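Local coordinates for putative uncharacterized protein (Cyanothece, PDB 3CSX) that is of unknown function but is a metalloprotein associated with nitrogen fixation, belonging to a family of small Rop-like helical proteins, at residues B[18-23]-B[67-72]; B[25-30]-B[60-65]. All blocks are in the same frame, centred on the assembly; numbering follows the deposited sequence.

Contact 1. Residues B[18-23]-B[67-72]; sequences ADLKKK and DQLKKK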
loop_
_atom_site.group_PDB
_atom_site.type_symbol
_atom_site.label_atom_id
_atom_site.label_comp_id
_atom_site.label_asym_id
_atom_site.label_seq_id
_atom_site.Cartn_x
_atom_site.Cartn_y
_atom_site.Cartn_z
ATOM N N ALA B 18 12.837 9.113 9.746
ATOM C CA ALA B 18 13.876 9.686 8.865
ATOM C C ALA B 18 14.469 8.664 7.901
ATOM O O ALA B 18 14.697 8.956 6.716
ATOM C CB ALA B 18 14.999 10.348 9.692
ATOM N N ASP B 19 14.744 7.465 8.418
ATOM C CA ASP B 19 15.224 6.359 7.605
ATOM C C ASP B 19 14.234 5.963 6.500
ATOM O O ASP B 19 14.631 5.799 5.355
ATOM C CB ASP B 19 15.546 5.147 8.494
ATOM C CG ASP B 19 16.719 5.410 9.433
ATOM O OD1 ASP B 19 17.486 6.390 9.188
ATOM O OD2 ASP B 19 16.868 4.641 10.406
ATOM N N LEU B 20 12.966 5.795 6.861
ATOM C CA LEU B 20 11.926 5.412 5.892
ATOM C C LEU B 20 11.782 6.492 4.820
ATOM O O LEU B 20 11.717 6.182 3.626
ATOM C CB LEU B 20 10.580 5.183 6.606
ATOM C CG LEU B 20 9.358 4.749 5.772
ATOM C CD1 LEU B 20 9.646 3.511 4.916
ATOM C CD2 LEU B 20 8.174 4.472 6.667
ATOM N N LYS B 21 11.770 7.758 5.242
ATOM C CA LYS B 21 11.812 8.882 4.288
ATOM C C LYS B 21 12.921 8.752 3.272
ATOM O O LYS B 21 12.718 9.037 2.079
ATOM C CB LYS B 21 11.950 10.233 5.012
ATOM C CG LYS B 21 10.724 10.669 5.749
ATOM C CD LYS B 21 10.679 12.197 5.956
ATOM C CE LYS B 21 9.282 12.615 6.419
ATOM N NZ LYS B 21 8.969 14.060 6.173
ATOM N N LYS B 22 14.099 8.326 3.743
ATOM C CA LYS B 22 15.281 8.156 2.906
ATOM C C LYS B 22 15.099 7.015 1.899
ATOM O O LYS B 22 15.470 7.130 0.732
ATOM C CB LYS B 22 16.515 7.906 3.795
ATOM C CG LYS B 22 17.856 7.817 3.037
ATOM C CD LYS B 22 18.362 9.212 2.622
ATOM C CE LYS B 22 19.248 9.139 1.378
ATOM N NZ LYS B 22 19.877 7.799 1.222
ATOM N N LYS B 23 14.532 5.914 2.374
ATOM C CA LYS B 23 14.268 4.758 1.555
ATOM C C LYS B 23 13.248 5.153 0.488
ATOM O O LYS B 23 13.401 4.821 -0.688
ATOM C CB LYS B 23 13.710 3.655 2.450
ATOM C CG LYS B 23 13.438 2.328 1.782
ATOM C CD LYS B 23 12.975 1.350 2.835
ATOM C CE LYS B 23 12.507 0.019 2.236
ATOM N NZ LYS B 23 13.593 -0.723 1.473
ATOM N N ASP B 67 4.276 2.425 -3.001
ATOM C CA ASP B 67 2.951 2.800 -2.430
ATOM C C ASP B 67 2.850 2.225 -1.014
ATOM O O ASP B 67 2.456 2.911 -0.096
ATOM C CB ASP B 67 1.863 2.213 -3.323
ATOM C CG ASP B 67 0.444 2.703 -2.976
ATOM O OD1 ASP B 67 0.266 3.836 -2.489
ATOM O OD2 ASP B 67 -0.477 1.913 -3.227
ATOM N N GLN B 68 3.268 0.974 -0.825
ATOM C CA GLN B 68 3.294 0.409 0.533
ATOM C C GLN B 68 4.120 1.231 1.493
ATOM O O GLN B 68 3.725 1.446 2.635
ATOM C CB GLN B 68 3.821 -1.050 0.553
ATOM C CG GLN B 68 2.972 -2.018 -0.235
ATOM C CD GLN B 68 1.771 -2.573 0.538
ATOM O OE1 GLN B 68 1.363 -2.021 1.538
ATOM N NE2 GLN B 68 1.207 -3.688 0.050
ATOM N N LEU B 69 5.291 1.694 1.051
ATOM C CA LEU B 69 6.154 2.402 1.964
ATOM C C LEU B 69 5.578 3.786 2.272
ATOM O O LEU B 69 5.615 4.253 3.412
ATOM C CB LEU B 69 7.566 2.485 1.395
ATOM C CG LEU B 69 8.333 1.165 1.325
ATOM C CD1 LEU B 69 9.645 1.446 0.567
ATOM C CD2 LEU B 69 8.584 0.595 2.739
ATOM N N LYS B 70 5.018 4.418 1.250
ATOM C CA LYS B 70 4.400 5.723 1.454
ATOM C C LYS B 70 3.239 5.678 2.444
ATOM O O LYS B 70 3.152 6.507 3.353
ATOM C CB LYS B 70 4.019 6.356 0.107
ATOM C CG LYS B 70 5.235 6.979 -0.554
ATOM C CD LYS B 70 4.899 7.596 -1.894
ATOM C CE LYS B 70 6.160 7.995 -2.651
ATOM N NZ LYS B 70 5.783 8.937 -3.756
ATOM N N LYS B 71 2.369 4.693 2.278
ATOM C CA LYS B 71 1.261 4.436 3.217
ATOM C C LYS B 71 1.760 4.110 4.628
ATOM O O LYS B 71 1.199 4.607 5.595
ATOM C CB LYS B 71 0.377 3.304 2.695
ATOM C CG LYS B 71 -0.438 3.724 1.458
ATOM C CD LYS B 71 -1.094 2.543 0.722
ATOM C CE LYS B 71 -2.360 3.005 -0.045
ATOM N NZ LYS B 71 -2.187 4.369 -0.696
ATOM N N LYS B 72 2.805 3.274 4.734
ATOM C CA LYS B 72 3.447 2.987 6.024
ATOM C C LYS B 72 3.956 4.277 6.671
ATOM O O LYS B 72 3.704 4.517 7.863
ATOM C CB LYS B 72 4.611 1.972 5.869
ATOM C CG LYS B 72 5.136 1.438 7.207
ATOM C CD LYS B 72 6.073 0.249 7.056
ATOM C CE LYS B 72 7.493 0.670 6.589
ATOM N NZ LYS B 72 8.309 -0.554 6.367
#
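The shortest polar bond, K71 NZ to D67 OD1 (3.1 Å), lies on the face of helix 67-72 turned away from L20 and L69 and takes no part in joining the helices; it links successive turns of 67-72, reaching the carboxylate from its syn side, 24° out of the plane. What unites 18-23 with 67-72 is apolar. The two helices run nearly antiparallel, their axes 10.2 Å apart, and L20 faces L69 across the interface. The isobutyl group of L20 reaches over to the second helix because chi1 (-179°) turns CG away from the backbone N; its CD1 meets L69 CD2 at 3.8 Å. The L20 methyl pair also rests on the K72 chain, CD2 lying 3.9 Å from K72 CE. From L20's own helix, one turn on, K23 crosses L69 at about a right angle and brings its CE to 3.6 Å from L69 CD1. Each leucine thus has a lysine methylene from the opposite helix against it, a partly buried seam edged by long aliphatic stems. A serine in place of L20 would probably open a gap beside L69 CD2 and leave the K72 stem without its apolar support. Further along the same face, L20 also packs on L73 and W76, while L69 packs on V24. Helices 14-44 and 52-77, joined by a short turn and packed antiparallel, form an alpha-helical hairpin, consistent with the Rop-like family.

Contact 2. Residues B[25-30]-B[60-65]; sequences RKLNSK and YEIFRE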
loop_
_atom_site.group_PDB
_atom_site.type_symbol
_atom_site.label_atom_id
_atom_site.label_comp_id
_atom_site.label_asym_id
_atom_site.label_seq_id
_atom_site.Cartn_x
_atom_site.Cartn_y
_atom_site.Cartn_z
ATOM N N ARG B 25 12.587 8.080 -0.782
ATOM C CA ARG B 25 13.210 8.941 -1.795
ATOM C C ARG B 25 14.086 8.194 -2.791
ATOM O O ARG B 25 14.021 8.467 -3.968
ATOM C CB ARG B 25 14.013 10.071 -1.135
ATOM C CG ARG B 25 14.620 11.041 -2.133
ATOM C CD ARG B 25 15.562 12.000 -1.426
ATOM N NE ARG B 25 15.826 13.193 -2.234
ATOM C CZ ARG B 25 15.060 14.282 -2.257
ATOM N NH1 ARG B 25 13.952 14.342 -1.530
ATOM N NH2 ARG B 25 15.402 15.315 -3.024
ATOM N N LYS B 26 14.946 7.272 -2.346
ATOM C CA LYS B 26 15.707 6.492 -3.320
ATOM C C LYS B 26 14.819 5.654 -4.276
ATOM O O LYS B 26 15.089 5.513 -5.498
ATOM C CB LYS B 26 16.780 5.632 -2.628
ATOM C CG LYS B 26 17.887 6.471 -1.961
ATOM C CD LYS B 26 18.840 5.600 -1.134
ATOM C CE LYS B 26 19.977 5.009 -1.996
ATOM N NZ LYS B 26 21.237 5.785 -1.769
ATOM N N LEU B 27 13.758 5.085 -3.715
ATOM C CA LEU B 27 12.865 4.261 -4.480
ATOM C C LEU B 27 12.024 5.090 -5.446
ATOM O O LEU B 27 11.713 4.634 -6.540
ATOM C CB LEU B 27 11.943 3.481 -3.551
ATOM C CG LEU B 27 11.228 2.302 -4.192
ATOM C CD1 LEU B 27 12.230 1.253 -4.741
ATOM C CD2 LEU B 27 10.288 1.703 -3.122
ATOM N N ASN B 28 11.677 6.303 -5.045
ATOM C CA ASN B 28 10.891 7.176 -5.932
ATOM C C ASN B 28 11.683 7.447 -7.207
ATOM O O ASN B 28 11.112 7.451 -8.290
ATOM C CB ASN B 28 10.442 8.446 -5.199
ATOM C CG ASN B 28 9.440 9.252 -5.984
ATOM O OD1 ASN B 28 9.762 10.323 -6.479
ATOM N ND2 ASN B 28 8.224 8.745 -6.117
ATOM N N SER B 29 13.017 7.577 -7.084
ATOM C CA SER B 29 13.893 7.740 -8.249
ATOM C C SER B 29 13.902 6.537 -9.158
ATOM O O SER B 29 13.802 6.702 -10.376
ATOM C CB SER B 29 15.327 8.077 -7.824
ATOM O OG SER B 29 15.305 9.215 -7.002
ATOM N N LYS B 30 13.984 5.330 -8.562
ATOM C CA LYS B 30 14.025 4.099 -9.309
ATOM C C LYS B 30 12.690 3.888 -10.016
ATOM O O LYS B 30 12.639 3.429 -11.151
ATOM C CB LYS B 30 14.274 2.908 -8.387
ATOM C CG LYS B 30 15.728 2.724 -7.889
ATOM C CD LYS B 30 16.722 2.665 -9.034
ATOM C CE LYS B 30 16.827 1.268 -9.631
ATOM N NZ LYS B 30 17.973 1.177 -10.585
ATOM N N TYR B 60 5.212 -2.307 -12.331
ATOM C CA TYR B 60 4.151 -2.472 -11.325
ATOM C C TYR B 60 4.738 -2.760 -9.947
ATOM O O TYR B 60 4.350 -2.159 -8.953
ATOM C CB TYR B 60 3.191 -3.584 -11.743
ATOM C CG TYR B 60 2.342 -4.021 -10.589
ATOM C CD1 TYR B 60 1.276 -3.235 -10.151
ATOM C CD2 TYR B 60 2.629 -5.218 -9.912
ATOM C CE1 TYR B 60 0.514 -3.626 -9.068
ATOM C CE2 TYR B 60 1.892 -5.614 -8.834
ATOM C CZ TYR B 60 0.818 -4.824 -8.421
ATOM O OH TYR B 60 0.068 -5.221 -7.326
ATOM N N GLU B 61 5.720 -3.671 -9.896
ATOM C CA GLU B 61 6.260 -4.093 -8.641
ATOM C C GLU B 61 6.927 -2.995 -7.867
ATOM O O GLU B 61 6.738 -2.888 -6.667
ATOM C CB GLU B 61 7.204 -5.282 -8.865
ATOM C CG GLU B 61 6.441 -6.510 -9.354
ATOM C CD GLU B 61 5.301 -6.969 -8.432
ATOM O OE1 GLU B 61 5.280 -6.627 -7.224
ATOM O OE2 GLU B 61 4.411 -7.703 -8.932
ATOM N N ILE B 62 7.704 -2.160 -8.558
ATOM C CA ILE B 62 8.343 -1.054 -7.920
ATOM C C ILE B 62 7.315 -0.007 -7.402
ATOM O O ILE B 62 7.421 0.493 -6.289
ATOM C CB ILE B 62 9.508 -0.446 -8.820
ATOM C CG1 ILE B 62 10.335 0.574 -8.030
ATOM C CG2 ILE B 62 9.031 0.140 -10.142
ATOM C CD1 ILE B 62 9.627 1.815 -7.716
ATOM N N PHE B 63 6.315 0.304 -8.201
ATOM C CA PHE B 63 5.280 1.239 -7.718
ATOM C C PHE B 63 4.458 0.674 -6.590
ATOM O O PHE B 63 4.050 1.411 -5.672
ATOM C CB PHE B 63 4.427 1.751 -8.885
ATOM C CG PHE B 63 5.072 2.894 -9.627
ATOM C CD1 PHE B 63 4.934 4.207 -9.159
ATOM C CD2 PHE B 63 5.829 2.668 -10.774
ATOM C CE1 PHE B 63 5.535 5.272 -9.840
ATOM C CE2 PHE B 63 6.463 3.731 -11.444
ATOM C CZ PHE B 63 6.301 5.022 -10.986
ATOM N N ARG B 64 4.240 -0.644 -6.602
ATOM C CA ARG B 64 3.535 -1.267 -5.478
ATOM C C ARG B 64 4.359 -1.139 -4.227
ATOM O O ARG B 64 3.841 -0.802 -3.159
ATOM C CB ARG B 64 3.258 -2.755 -5.714
ATOM C CG ARG B 64 2.489 -3.361 -4.521
ATOM C CD ARG B 64 2.175 -4.797 -4.803
ATOM N NE ARG B 64 1.486 -5.482 -3.697
ATOM C CZ ARG B 64 0.197 -5.325 -3.366
ATOM N NH1 ARG B 64 -0.590 -4.486 -4.025
ATOM N NH2 ARG B 64 -0.304 -6.007 -2.345
ATOM N N GLU B 65 5.661 -1.436 -4.331
ATOM C CA GLU B 65 6.498 -1.304 -3.130
ATOM C C GLU B 65 6.522 0.157 -2.642
ATOM O O GLU B 65 6.452 0.468 -1.437
ATOM C CB GLU B 65 7.930 -1.825 -3.379
ATOM C CG GLU B 65 8.712 -1.918 -2.047
ATOM C CD GLU B 65 10.232 -1.954 -2.234
ATOM O OE1 GLU B 65 10.690 -1.864 -3.385
ATOM O OE2 GLU B 65 10.955 -2.094 -1.218
#
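The helical segments 25-30 and 60-65 run antiparallel with 155° between their directions, their axes approaching to 9.8 Å where L27 faces I62. These two side chains carry the centre of the contact and slide past each other in opposite directions, so that each lies along the flank of the other rather than meeting it end on. L27 CD1 lies 3.9 Å from I62 CG1. The chi1 of I62 (-170°) places CG1 anti to the backbone N, on the branch that reaches toward the other helix, and the bend at chi2 then carries CD1 to 3.7 Å from L27 O, a methyl laid against the backbone carbonyl. E65 approaches L27 from the next turn, crossing it at about a right angle: its extended chain sets OE1 3.6 Å from L27 CD2, and the other methyl, CD1, is almost as near. L27 thus meets I62 on one flank and the E65 chain on another, both from the same helix. L66 and L69 continue its apolar surroundings along helix 52-77, while A31 and M34 do the same for I62 along helix 14-44. No hydrogen bond or salt bridge joins the segments, so the chemistry here is dispersion and shape: the contact rests on the van der Waals fit of L27 with I62 and with the E65 chain, whose carboxylate would have to find any polar partner outside the two segments, in keeping with its place near K23.

Contacts 1 and 2 are successive layers of one interface between helix 14-44 and helix 52-77, with centres about 10 Å apart. Along the chain their segments come as 18-23, 25-30, 60-65 and 67-72, so contact 2 lies closer to the turn of the hairpin and contact 1 nearer its open end. The layers are continuous: L69 CD1 packs on L27 CD2 at 3.8 Å, and K23 NZ stands near E65 OE2. The leucines thereby form one running apolar seam. Both touch the second subunit: in contact 1 Q68 hydrogen-bonds Q33 of that chain, and in contact 2 R64 packs on the same Q33 of that chain; two such hairpins side by side are consistent with a Rop-like dimeric helical bundle.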